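FEZ-1 protein (Fluoribacter gormanii, PDB 5WCK) is a monomeric subclass B3 metallo-beta-lactamase that probably hydrolyses beta-lactam antibiotics with a two-zinc active site. Local coordinates at residues 9-14 against 234-239; 23-28 against 213-218; 92-97 against 141-146; 137-142 against 156-161; 168-173 against 206-211. The protein carries 2 engineered substitutions. All coordinates share one frame; numbering follows the deposited sequence.

Contact 1: 9-14 against 234-239; sequences PPFRIA and NPFVDP
F11 and F236 are turned toward each other by different first torsions. In F11, CG sits between the backbone N and the carbonyl carbon (chi1 63°). In F236 it lies anti to the carbonyl carbon (chi1 -70°). The two side chains approach from opposite directions. Their ring planes are 30° apart but slid past one another, so overlap is slight and the centroids are 5.3 Å apart. The touch is made at the CE2 and CZ corners: F11 CE2 lies 3.5 Å from F236 CE2, and F11 CZ lies 3.6 Å from F236 CZ. I13 crosses F236 at about a right angle and sets its CG2 4.0 Å from F236 CB.

The polar part of the contact is the N234 amide. N234 ND2 donates to I13 O at 2.8 Å, in the carbonyl plane and close to the plane of its own amide. The other ND2 bond goes to D162. N234 OD1 turns back and accepts from F236 N at 3.0 Å, which makes an Asx turn. N234 O also accepts from V237 N in a type I beta turn. The amide is thus held on both its nitrogen and its oxygen, and its rotation is fixed. I13 and A14 both face L17 in a classic beta bulge.

The contact joins edge strand 11-14 to the loop before helix 239-262, where D238 takes the N-cap position. F11 also meets Y19 of strand 17-19 and packs on L221, Y225 and L228 of helix 221-229. I13 and A14 rest on I210 of strand 210-213.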
# COMPACT_ATOMS: atom_id res chain seq x y z
N PRO A 9 -2.57 16.54 -6.80
CA PRO A 9 -2.09 17.51 -5.82
C PRO A 9 -1.87 16.86 -4.47
O PRO A 9 -2.76 16.16 -3.97
CB PRO A 9 -3.21 18.56 -5.70
CG PRO A 9 -4.41 17.91 -6.32
CD PRO A 9 -3.92 16.87 -7.29
N PRO A 10 -0.71 17.06 -3.82
CA PRO A 10 -0.48 16.47 -2.50
C PRO A 10 -1.29 17.22 -1.44
O PRO A 10 -1.62 18.42 -1.61
CB PRO A 10 1.04 16.63 -2.32
CG PRO A 10 1.36 17.91 -3.09
CD PRO A 10 0.44 17.86 -4.29
N PHE A 11 -1.61 16.56 -0.32
CA PHE A 11 -2.44 17.15 0.70
C PHE A 11 -2.27 16.39 2.01
O PHE A 11 -1.79 15.26 2.00
CB PHE A 11 -3.92 17.21 0.29
CG PHE A 11 -4.56 15.87 0.07
CD1 PHE A 11 -4.42 15.22 -1.15
CD2 PHE A 11 -5.29 15.26 1.08
CE1 PHE A 11 -5.02 13.99 -1.34
CE2 PHE A 11 -5.87 14.03 0.89
CZ PHE A 11 -5.72 13.40 -0.32
N ARG A 12 -2.64 17.04 3.11
CA ARG A 12 -2.71 16.40 4.40
C ARG A 12 -4.02 15.62 4.53
O ARG A 12 -5.11 16.18 4.40
CB ARG A 12 -2.57 17.44 5.52
CG ARG A 12 -2.32 16.85 6.89
CD ARG A 12 -1.77 17.88 7.86
NE ARG A 12 -2.84 18.79 8.22
CZ ARG A 12 -3.75 18.53 9.15
NH1 ARG A 12 -3.67 17.43 9.87
NH2 ARG A 12 -4.75 19.39 9.36
N ILE A 13 -3.91 14.32 4.86
CA ILE A 13 -5.08 13.47 5.05
C ILE A 13 -5.65 13.70 6.46
O ILE A 13 -6.80 14.01 6.64
CB ILE A 13 -4.73 11.99 4.81
CG1 ILE A 13 -4.28 11.73 3.37
CG2 ILE A 13 -5.90 11.09 5.22
CD1 ILE A 13 -3.55 10.41 3.12
N ALA A 14 -4.80 13.55 7.47
CA ALA A 14 -5.18 13.67 8.89
C ALA A 14 -3.90 13.61 9.71
O ALA A 14 -2.96 12.95 9.31
CB ALA A 14 -6.11 12.55 9.29
N ASN A 234 -13.52 16.01 7.67
CA ASN A 234 -12.62 15.06 7.02
C ASN A 234 -13.35 14.00 6.22
O ASN A 234 -13.82 13.11 6.78
CB ASN A 234 -11.63 14.55 8.04
CG ASN A 234 -10.40 14.11 7.30
OD1 ASN A 234 -10.51 13.79 6.14
ND2 ASN A 234 -9.28 14.11 7.98
N PRO A 235 -13.45 14.17 4.90
CA PRO A 235 -14.08 13.15 4.08
C PRO A 235 -13.30 11.82 3.98
O PRO A 235 -13.88 10.83 3.54
CB PRO A 235 -14.16 13.77 2.68
CG PRO A 235 -13.10 14.85 2.69
CD PRO A 235 -13.03 15.34 4.11
N PHE A 236 -12.04 11.82 4.46
CA PHE A 236 -11.25 10.59 4.46
C PHE A 236 -11.60 9.76 5.70
O PHE A 236 -11.21 8.61 5.77
CB PHE A 236 -9.76 10.89 4.32
CG PHE A 236 -9.44 11.40 2.93
CD1 PHE A 236 -9.28 10.52 1.88
CD2 PHE A 236 -9.46 12.76 2.66
CE1 PHE A 236 -9.08 10.98 0.59
CE2 PHE A 236 -9.24 13.22 1.38
CZ PHE A 236 -9.08 12.34 0.34
N VAL A 237 -12.34 10.32 6.65
CA VAL A 237 -12.97 9.52 7.73
C VAL A 237 -14.20 8.87 7.12
O VAL A 237 -15.21 9.53 6.86
CB VAL A 237 -13.30 10.36 8.98
CG1 VAL A 237 -14.04 9.53 10.04
CG2 VAL A 237 -12.07 10.99 9.56
N ASP A 238 -14.09 7.56 6.84
CA ASP A 238 -15.11 6.85 6.09
C ASP A 238 -15.19 5.41 6.56
O ASP A 238 -14.93 4.48 5.80
CB ASP A 238 -14.81 6.90 4.59
CG ASP A 238 -15.88 6.29 3.69
OD1 ASP A 238 -17.05 6.14 4.14
OD2 ASP A 238 -15.54 5.96 2.53
N PRO A 239 -15.59 5.17 7.81
CA PRO A 239 -15.71 3.80 8.32
C PRO A 239 -16.73 2.93 7.58
O PRO A 239 -16.52 1.72 7.44
CB PRO A 239 -16.10 3.99 9.80
CG PRO A 239 -16.70 5.37 9.84
CD PRO A 239 -15.90 6.17 8.84

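Contact 2: 23-28 against 213-218. With ZN (zinc ion), chain C.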
# COMPACT_ATOMS: atom_id res chain seq x y z
N ASP A 23 -2.88 10.02 -9.40
CA ASP A 23 -4.32 9.85 -9.48
C ASP A 23 -4.74 8.37 -9.47
O ASP A 23 -5.95 8.08 -9.60
CB ASP A 23 -4.87 10.58 -10.71
CG ASP A 23 -4.60 9.89 -12.03
OD1 ASP A 23 -3.70 9.03 -12.09
OD2 ASP A 23 -5.33 10.23 -13.02
N ASP A 24 -3.76 7.46 -9.34
CA ASP A 24 -4.00 6.01 -9.33
C ASP A 24 -3.12 5.37 -8.25
O ASP A 24 -3.61 5.03 -7.16
CB ASP A 24 -3.77 5.40 -10.72
CG ASP A 24 -3.73 3.89 -10.72
OD1 ASP A 24 -4.33 3.28 -9.79
OD2 ASP A 24 -3.06 3.32 -11.63
N LEU A 25 -1.83 5.23 -8.54
CA LEU A 25 -0.90 4.63 -7.60
C LEU A 25 -0.74 5.58 -6.41
O LEU A 25 -0.43 6.77 -6.58
CB LEU A 25 0.44 4.39 -8.31
CG LEU A 25 0.35 3.59 -9.60
CD1 LEU A 25 1.71 3.43 -10.27
CD2 LEU A 25 -0.33 2.25 -9.36
N ALA A 26 -1.08 5.07 -5.21
CA ALA A 26 -1.18 5.88 -3.98
C ALA A 26 0.10 5.77 -3.16
O ALA A 26 0.56 4.66 -2.91
CB ALA A 26 -2.34 5.42 -3.14
N SER A 27 0.63 6.92 -2.74
CA SER A 27 1.82 6.99 -1.90
C SER A 27 1.53 7.94 -0.73
O SER A 27 0.75 8.90 -0.87
CB SER A 27 3.03 7.47 -2.66
OG SER A 27 3.37 6.55 -3.67
N TYR A 28 2.18 7.67 0.41
CA TYR A 28 1.88 8.34 1.64
C TYR A 28 3.17 8.80 2.30
O TYR A 28 4.19 8.11 2.26
CB TYR A 28 1.09 7.41 2.58
CG TYR A 28 -0.18 6.89 1.96
CD1 TYR A 28 -1.34 7.64 2.03
CD2 TYR A 28 -0.20 5.73 1.20
CE1 TYR A 28 -2.50 7.21 1.39
CE2 TYR A 28 -1.35 5.28 0.57
CZ TYR A 28 -2.52 6.03 0.67
OH TYR A 28 -3.70 5.65 0.09
N GLY A 213 -5.74 3.05 0.73
CA GLY A 213 -5.36 1.88 -0.02
C GLY A 213 -4.20 2.15 -0.96
O GLY A 213 -3.73 3.27 -1.11
N SER A 214 -3.70 1.06 -1.53
CA SER A 214 -2.56 1.13 -2.47
C SER A 214 -2.95 1.78 -3.81
O SER A 214 -2.07 2.27 -4.52
CB SER A 214 -1.98 -0.22 -2.64
OG SER A 214 -2.97 -1.15 -3.07
N HIS A 215 -4.25 1.80 -4.14
CA HIS A 215 -4.76 2.46 -5.32
C HIS A 215 -5.86 3.45 -4.92
O HIS A 215 -6.75 3.13 -4.11
CB HIS A 215 -5.31 1.47 -6.35
CG HIS A 215 -4.29 0.62 -7.01
ND1 HIS A 215 -3.77 0.95 -8.25
CD2 HIS A 215 -3.67 -0.51 -6.62
CE1 HIS A 215 -2.89 0.02 -8.60
NE2 HIS A 215 -2.81 -0.89 -7.63
N ALA A 216 -5.81 4.63 -5.54
CA ALA A 216 -6.77 5.72 -5.35
C ALA A 216 -8.22 5.26 -5.51
O ALA A 216 -9.10 5.66 -4.72
CB ALA A 216 -6.46 6.82 -6.33
N GLY A 217 -8.48 4.40 -6.50
CA GLY A 217 -9.82 3.95 -6.81
C GLY A 217 -10.43 3.08 -5.71
O GLY A 217 -11.66 2.98 -5.62
N MET A 218 -9.61 2.48 -4.85
CA MET A 218 -10.14 1.63 -3.77
C MET A 218 -10.99 2.47 -2.82
O MET A 218 -11.98 1.95 -2.27
CB MET A 218 -9.00 0.99 -2.96
CG MET A 218 -8.21 0.04 -3.78
SD MET A 218 -6.75 -0.48 -2.84
CE MET A 218 -6.25 -1.94 -3.75
ZN ZN C . -1.48 -2.45 -7.65
O HOH W 1 -6.90 3.69 -8.87
O HOH W 2 -0.79 -4.30 -8.04
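D24 holds H215 from the side remote from the metal. D24 CG is anti to the backbone N (chi1 168°). This brings the carboxylate alongside the H215 ring, although the bond from CA to CB points away. H215 ND1 donates to D24 OD1 at 2.8 Å in an almost straight bond (176°). The oxygen is met on its syn side, out of the carboxylate plane, while D24 OD1 lies in the plane of the imidazole. H215 NE2 is thereby left to bind zinc, at 2.0 Å. D75, H76 and water 2 complete that zinc site. D24 is thus a second-shell residue that fixes the rotation of a zinc ligand.

Both carboxylate oxygens of D24 are satisfied. OD1 also accepts from water 1, which in turn accepts from G217 N. OD2 is bonded to Y2. The main chain of D24 is used as well: A216 N donates to D24 O at 2.8 Å, in the carbonyl plane. A26 N donates to S214 O at 3.0 Å, from above the carbonyl plane. These two bonds flank a single bridge between L25 and H215. Y28 OH donates to a lone pair of G213 O at 2.7 Å. H215 N makes a weak bond to M218 SD at 3.6 Å.

L25 runs alongside H215 and puts CD2 3.5 Å from H215 CE1.

The segments link the loop between strands 17-19 and 28-32 to the turn between strand 210-213 and helix 216-219. L25 also touches D75 of helix 74-77, A26 rests on Y19, and S214 OG is bonded to G173 O just after strand 165-172.

Contact 3: 92-97 against 141-146; sequences MVMDED and LTAHLT
M94 meets A143 and L145 in an apolar contact between the two sheets of the alpha-beta/beta-alpha sandwich of metallo-beta-lactamases. M94 ends strand 90-94 of the larger sheet. A143 and L145 lie on strand 139-145 of the smaller one. The axes of segments 92-94 and 141-145 come within 9.1 Å, their directions 31° apart, a spacing bridged by side chains.

M94 does most of the bridging. Its CG is anti to the backbone N (chi1 -171°) and lies against L145, with M94 CG 3.9 Å from L145 CD1. The bends at chi2 and chi3 then turn the methyl toward A143 on the same strand, with M94 CE 3.8 Å from A143 CB. The second methyl of L145 is turned to the start of helix 95-103. The E96 and L145 side chains cross at about a right angle, with E96 OE2 3.8 Å from L145 CD2. E96 also touches R151. M94 and A143 also pack on T154 of strand 154-162, and A143 on W156.

No hydrogen bond crosses between the segments. The contact rests on van der Waals packing, with one carboxylate lying against a leucine methyl at its less buried end.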
# COMPACT_ATOMS: atom_id res chain seq x y z
N MET A 92 12.12 -1.32 4.24
CA MET A 92 11.64 -2.36 5.13
C MET A 92 10.45 -3.04 4.45
O MET A 92 9.53 -2.37 3.97
CB MET A 92 11.22 -1.78 6.49
CG MET A 92 12.26 -0.85 7.09
SD MET A 92 11.81 -0.38 8.77
CE MET A 92 13.20 0.69 9.14
N VAL A 93 10.48 -4.37 4.44
CA VAL A 93 9.55 -5.20 3.64
C VAL A 93 9.18 -6.45 4.46
O VAL A 93 10.01 -7.10 5.09
CB VAL A 93 10.14 -5.59 2.27
CG1 VAL A 93 9.20 -6.50 1.51
CG2 VAL A 93 10.50 -4.39 1.43
N MET A 94 7.88 -6.80 4.43
CA MET A 94 7.33 -8.02 5.01
C MET A 94 8.08 -9.24 4.44
O MET A 94 8.21 -9.38 3.24
CB MET A 94 5.85 -8.12 4.67
CG MET A 94 5.08 -9.23 5.39
SD MET A 94 4.98 -9.11 7.21
CE MET A 94 3.85 -7.72 7.35
N ASP A 95 8.51 -10.12 5.36
CA ASP A 95 9.27 -11.34 5.14
C ASP A 95 8.84 -12.04 3.85
O ASP A 95 9.68 -12.30 2.96
CB ASP A 95 9.17 -12.23 6.37
CG ASP A 95 10.08 -13.46 6.36
OD1 ASP A 95 11.07 -13.47 5.58
OD2 ASP A 95 9.82 -14.37 7.17
N GLU A 96 7.55 -12.35 3.73
CA GLU A 96 7.05 -13.18 2.65
C GLU A 96 7.19 -12.53 1.27
O GLU A 96 7.13 -13.26 0.24
CB GLU A 96 5.59 -13.54 2.90
CG GLU A 96 5.36 -14.53 4.05
CD GLU A 96 5.37 -14.01 5.48
OE1 GLU A 96 5.65 -12.78 5.72
OE2 GLU A 96 5.13 -14.83 6.41
N ASP A 97 7.37 -11.19 1.21
CA ASP A 97 7.57 -10.51 -0.07
C ASP A 97 9.05 -10.14 -0.38
O ASP A 97 9.32 -9.59 -1.42
CB ASP A 97 6.72 -9.24 -0.16
CG ASP A 97 5.35 -9.45 -0.79
OD1 ASP A 97 5.04 -10.59 -1.22
OD2 ASP A 97 4.60 -8.45 -0.80
N LEU A 141 3.60 2.96 13.21
CA LEU A 141 2.85 2.25 12.16
C LEU A 141 2.91 0.76 12.50
O LEU A 141 3.93 0.30 13.04
CB LEU A 141 3.48 2.48 10.78
CG LEU A 141 3.03 3.73 10.04
CD1 LEU A 141 3.25 4.97 10.86
CD2 LEU A 141 3.78 3.87 8.71
N THR A 142 1.86 0.02 12.18
CA THR A 142 1.84 -1.42 12.39
C THR A 142 1.63 -2.13 11.06
O THR A 142 0.72 -1.77 10.27
CB THR A 142 0.77 -1.85 13.40
OG1 THR A 142 0.99 -1.25 14.69
CG2 THR A 142 0.79 -3.36 13.57
N ALA A 143 2.49 -3.13 10.80
CA ALA A 143 2.43 -3.95 9.60
C ALA A 143 1.53 -5.16 9.86
O ALA A 143 1.81 -5.98 10.74
CB ALA A 143 3.81 -4.41 9.22
N HIS A 144 0.42 -5.26 9.12
CA HIS A 144 -0.46 -6.42 9.21
C HIS A 144 -0.30 -7.25 7.95
O HIS A 144 -0.51 -6.75 6.85
CB HIS A 144 -1.92 -6.03 9.40
CG HIS A 144 -2.16 -5.18 10.59
ND1 HIS A 144 -2.55 -5.69 11.81
CD2 HIS A 144 -2.04 -3.84 10.75
CE1 HIS A 144 -2.71 -4.68 12.66
NE2 HIS A 144 -2.40 -3.56 12.04
N LEU A 145 0.05 -8.53 8.13
CA LEU A 145 0.12 -9.44 7.01
C LEU A 145 -1.31 -9.78 6.58
O LEU A 145 -2.07 -10.42 7.33
CB LEU A 145 0.92 -10.68 7.42
CG LEU A 145 1.10 -11.76 6.36
CD1 LEU A 145 1.78 -11.24 5.12
CD2 LEU A 145 1.88 -12.92 6.94
N THR A 146 -1.64 -9.37 5.35
CA THR A 146 -2.91 -9.67 4.73
C THR A 146 -2.61 -10.29 3.38
O THR A 146 -2.69 -9.64 2.34
CB THR A 146 -3.78 -8.41 4.61
OG1 THR A 146 -3.11 -7.38 3.89
CG2 THR A 146 -4.16 -7.91 5.99

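Contact 4: 137-142 against 156-161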
# COMPACT_ATOMS: atom_id res chain seq x y z
N GLY A 137 10.24 9.00 15.50
CA GLY A 137 9.86 10.28 16.07
C GLY A 137 8.56 10.23 16.87
O GLY A 137 7.87 11.25 16.94
N GLY A 138 8.25 9.06 17.45
CA GLY A 138 7.04 8.88 18.24
C GLY A 138 5.83 8.40 17.45
O GLY A 138 4.81 8.04 18.04
N THR A 139 5.90 8.47 16.11
CA THR A 139 4.84 7.91 15.29
C THR A 139 5.02 6.39 15.18
O THR A 139 6.13 5.92 15.00
CB THR A 139 4.81 8.60 13.92
OG1 THR A 139 4.38 9.94 14.16
CG2 THR A 139 3.86 7.91 12.97
N VAL A 140 3.91 5.64 15.28
CA VAL A 140 3.95 4.17 15.31
C VAL A 140 3.02 3.64 14.21
O VAL A 140 1.78 3.84 14.30
CB VAL A 140 3.51 3.61 16.67
CG1 VAL A 140 3.53 2.08 16.66
CG2 VAL A 140 4.36 4.17 17.81
N LEU A 141 3.60 2.96 13.21
CA LEU A 141 2.85 2.25 12.16
C LEU A 141 2.91 0.76 12.50
O LEU A 141 3.93 0.30 13.04
CB LEU A 141 3.48 2.48 10.78
CG LEU A 141 3.03 3.73 10.04
CD1 LEU A 141 3.25 4.97 10.86
CD2 LEU A 141 3.78 3.87 8.71
N THR A 142 1.86 0.02 12.18
CA THR A 142 1.84 -1.42 12.39
C THR A 142 1.63 -2.13 11.06
O THR A 142 0.72 -1.77 10.27
CB THR A 142 0.77 -1.85 13.40
OG1 THR A 142 0.99 -1.25 14.69
CG2 THR A 142 0.79 -3.36 13.57
N TRP A 156 -1.14 -1.44 6.29
CA TRP A 156 -0.47 -0.57 7.25
C TRP A 156 -1.52 0.18 8.07
O TRP A 156 -2.44 0.72 7.50
CB TRP A 156 0.45 0.42 6.51
CG TRP A 156 1.71 -0.19 5.97
CD1 TRP A 156 2.02 -0.53 4.68
CD2 TRP A 156 2.84 -0.56 6.75
NE1 TRP A 156 3.26 -1.11 4.61
CE2 TRP A 156 3.80 -1.11 5.88
CE3 TRP A 156 3.13 -0.45 8.11
CZ2 TRP A 156 5.03 -1.57 6.36
CZ3 TRP A 156 4.35 -0.88 8.58
CH2 TRP A 156 5.28 -1.45 7.70
N THR A 157 -1.35 0.21 9.40
CA THR A 157 -2.26 0.97 10.24
C THR A 157 -1.49 1.93 11.14
O THR A 157 -0.33 1.72 11.49
CB THR A 157 -3.17 0.04 11.05
OG1 THR A 157 -2.37 -0.69 11.99
CG2 THR A 157 -3.99 -0.90 10.18
N MET A 158 -2.18 3.03 11.47
CA MET A 158 -1.68 3.97 12.46
C MET A 158 -2.86 4.73 13.06
O MET A 158 -3.91 4.79 12.46
CB MET A 158 -0.67 4.96 11.88
CG MET A 158 -1.26 5.83 10.80
SD MET A 158 -0.08 6.84 9.87
CE MET A 158 0.63 7.81 11.19
N LYS A 159 -2.65 5.27 14.26
CA LYS A 159 -3.65 6.11 14.93
C LYS A 159 -3.29 7.58 14.71
O LYS A 159 -2.12 7.96 14.85
CB LYS A 159 -3.74 5.75 16.41
CG LYS A 159 -5.06 6.12 17.08
CD LYS A 159 -5.21 5.32 18.38
CE LYS A 159 -6.38 5.74 19.24
NZ LYS A 159 -6.10 5.50 20.68
N LEU A 160 -4.27 8.38 14.28
CA LEU A 160 -4.07 9.78 13.91
C LEU A 160 -5.01 10.63 14.80
O LEU A 160 -6.15 10.24 15.04
CB LEU A 160 -4.42 10.00 12.43
CG LEU A 160 -3.48 9.35 11.41
CD1 LEU A 160 -4.04 9.39 10.01
CD2 LEU A 160 -2.10 10.00 11.44
N LYS A 161 -4.49 11.74 15.31
CA LYS A 161 -5.34 12.72 15.98
C LYS A 161 -5.69 13.81 14.96
O LYS A 161 -4.80 14.35 14.32
CB LYS A 161 -4.63 13.30 17.21
CG LYS A 161 -5.57 14.02 18.18
CD LYS A 161 -4.87 14.77 19.29
CE LYS A 161 -5.86 15.51 20.18
NZ LYS A 161 -5.23 15.95 21.45
O HOH W 3 -0.16 5.08 15.62
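L141 and M158 lie side by side and point the same way, on one face of a beta hairpin. M158 has CG between its backbone N and carbonyl carbon (chi1 62°), and its chain bends at the last torsion. This bend carries its methyl to two residues of the neighbouring strand. M158 CE is 3.9 Å from L141 CD1 and 3.7 Å from T139 CG2. W156 shares this face. Its six-membered ring reaches back beside the strand, with W156 CE3 4.0 Å from L141 CB, and its NE1 is bonded to I69 O.

T142 and T157 stand together on the opposite face. They form an antiparallel hydrogen-bonded pair: T142 N donates to T157 O at 2.9 Å, and T157 N to T142 O at 3.0 Å. The first torsion of T157 (66°) puts OG1 toward the partner strand, 3.6 Å from T142 CB. That hydroxyl is bonded to H144 NE2.

The strand directions are 147° apart, and the hairpin opens away from this pair. Where the next pair of bonds would fall, water 3 steps in. It donates to V140 O at 2.7 Å and accepts from K159 N at 2.8 Å.

The side of L141, W156 and M158 is mostly apolar and packs against the other sheet, with M158 and T139 touching I30 of strand 28-32. It is not wholly so, because T139 OG1 is bonded there to N16. Water 3 joins V140 O and K159 N where the strands part.

Contact 5: 168-173 against 206-211; sequences QAVIIG and MRCDIF
A169 with I210 and V170 with F211 form parallel bridges between strands 165-172 and 210-213. V170 N donates to I210 O at 2.9 Å. Q168 O accepts twice, from I210 N at 2.9 Å and from D209 N at 2.9 Å.

Two polar side chains lock the start of this pairing. D209 OD2 uses its anti lone pair to accept from Q168 N at 2.8 Å, so the carboxylate continues the ladder where a backbone carbonyl would otherwise serve. From the other strand, Q168 NE2 donates to R207 O at 2.9 Å. That bond is bent (137°) and tilted from both the carbonyl and the amide planes. The first torsion of Q168, with CG anti to the backbone N (chi1 172°), sends the chain toward residues 206 and 207. A bend at chi2 then brings NE2 to R207 O. The Q168 side chain crosses M206 at about a right angle.

V170 CG1 lies 3.9 Å from M206 SD, and V170 CG2 packs on both C208 SG and R207 O, the latter at 3.4 Å. Further on, I172 CD1 comes within 3.8 Å of F211 CE1, with the ring oblique to it.

The two strands and helix 192-204 make a beta-alpha-beta unit. Strand 165-172 is also bonded to strand 154-162 on its other side. C208 is joined by a disulfide to C242 of helix 239-262. The same helix meets F211 through Y245, and I172 through Y245 and I246. I210 faces I13 and A14 of strand 11-14.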
# COMPACT_ATOMS: atom_id res chain seq x y z
N GLN A 168 -8.31 5.47 13.66
CA GLN A 168 -7.42 4.45 13.08
C GLN A 168 -7.44 4.59 11.54
O GLN A 168 -8.48 4.44 10.90
CB GLN A 168 -7.80 3.03 13.52
CG GLN A 168 -7.01 1.95 12.78
CD GLN A 168 -6.61 0.74 13.59
OE1 GLN A 168 -5.94 0.85 14.62
NE2 GLN A 168 -6.93 -0.45 13.08
N ALA A 169 -6.25 4.86 10.98
CA ALA A 169 -6.02 4.87 9.55
C ALA A 169 -5.56 3.47 9.11
O ALA A 169 -4.73 2.85 9.75
CB ALA A 169 -5.00 5.92 9.17
N VAL A 170 -6.12 3.02 8.00
CA VAL A 170 -5.85 1.72 7.45
C VAL A 170 -5.53 1.91 5.96
O VAL A 170 -6.39 2.33 5.20
CB VAL A 170 -7.04 0.77 7.62
CG1 VAL A 170 -6.74 -0.58 6.98
CG2 VAL A 170 -7.47 0.59 9.07
N ILE A 171 -4.30 1.58 5.57
CA ILE A 171 -3.93 1.54 4.14
C ILE A 171 -4.01 0.08 3.68
O ILE A 171 -3.08 -0.71 3.90
CB ILE A 171 -2.53 2.16 3.91
CG1 ILE A 171 -2.38 3.57 4.50
CG2 ILE A 171 -2.19 2.18 2.42
CD1 ILE A 171 -0.94 4.08 4.60
N ILE A 172 -5.14 -0.28 3.08
CA ILE A 172 -5.39 -1.65 2.63
C ILE A 172 -4.36 -1.98 1.54
O ILE A 172 -4.23 -1.26 0.54
CB ILE A 172 -6.84 -1.83 2.16
CG1 ILE A 172 -7.82 -1.61 3.32
CG2 ILE A 172 -7.03 -3.20 1.53
CD1 ILE A 172 -9.29 -1.68 2.98
N GLY A 173 -3.59 -3.04 1.75
CA GLY A 173 -2.51 -3.38 0.80
C GLY A 173 -2.97 -3.78 -0.59
O GLY A 173 -2.30 -3.42 -1.55
N MET A 206 -11.23 -5.58 11.73
CA MET A 206 -10.27 -4.48 11.95
C MET A 206 -11.02 -3.14 12.04
O MET A 206 -11.79 -2.78 11.14
CB MET A 206 -9.27 -4.36 10.79
CG MET A 206 -8.16 -3.35 11.01
SD MET A 206 -6.92 -3.39 9.67
CE MET A 206 -6.00 -4.83 10.17
N ARG A 207 -10.74 -2.38 13.10
CA ARG A 207 -11.21 -1.00 13.20
C ARG A 207 -10.63 -0.20 12.02
O ARG A 207 -9.45 -0.27 11.72
CB ARG A 207 -10.70 -0.40 14.52
CG ARG A 207 -11.16 1.02 14.80
CD ARG A 207 -12.55 1.07 15.41
NE ARG A 207 -12.65 0.39 16.69
CZ ARG A 207 -12.34 0.92 17.87
NH1 ARG A 207 -12.39 0.17 18.95
NH2 ARG A 207 -12.00 2.20 17.97
N CYS A 208 -11.51 0.52 11.35
CA CYS A 208 -11.11 1.26 10.14
C CYS A 208 -11.90 2.58 10.11
O CYS A 208 -13.08 2.57 9.75
CB CYS A 208 -11.40 0.42 8.92
SG CYS A 208 -10.80 1.20 7.39
N ASP A 209 -11.24 3.66 10.48
CA ASP A 209 -11.86 5.00 10.48
C ASP A 209 -11.43 5.76 9.22
O ASP A 209 -12.28 6.21 8.45
CB ASP A 209 -11.53 5.81 11.74
CG ASP A 209 -11.91 5.11 13.04
OD1 ASP A 209 -13.07 4.69 13.15
OD2 ASP A 209 -11.04 4.92 13.88
N ILE A 210 -10.13 5.89 8.99
CA ILE A 210 -9.60 6.60 7.82
C ILE A 210 -9.18 5.54 6.80
O ILE A 210 -8.26 4.76 7.02
CB ILE A 210 -8.48 7.57 8.21
CG1 ILE A 210 -9.06 8.73 9.03
CG2 ILE A 210 -7.75 8.10 6.96
CD1 ILE A 210 -8.04 9.58 9.69
N PHE A 211 -9.97 5.47 5.75
CA PHE A 211 -9.99 4.39 4.78
C PHE A 211 -9.08 4.72 3.60
O PHE A 211 -9.40 5.62 2.84
CB PHE A 211 -11.44 4.15 4.36
CG PHE A 211 -11.66 3.25 3.17
CD1 PHE A 211 -10.79 2.22 2.84
CD2 PHE A 211 -12.75 3.46 2.36
CE1 PHE A 211 -11.03 1.43 1.73
CE2 PHE A 211 -12.98 2.69 1.24
CZ PHE A 211 -12.12 1.68 0.92

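Contacts 3, 4 and 5 all use the five-stranded sheet. Contacts 3 and 4 share strand 139-145, and contact 5 pairs strand 165-172, the neighbour of 154-162, with 210-213. The centres of contacts 4 and 5 are about 11 Å apart. Contact 3 reaches over to the seven-stranded sheet, whose first strand begins contact 1. Contact 1 joins the N-terminal region to the loop before the last helix, and the others lie between its segments in sequence. Its centre is about 12 Å from that of contact 5, and D238 N probably bonds D209 O there. The 213-218 segment of contact 2 continues from strand 210-213, so zinc ligand H215 sits at the end of a sheet strand.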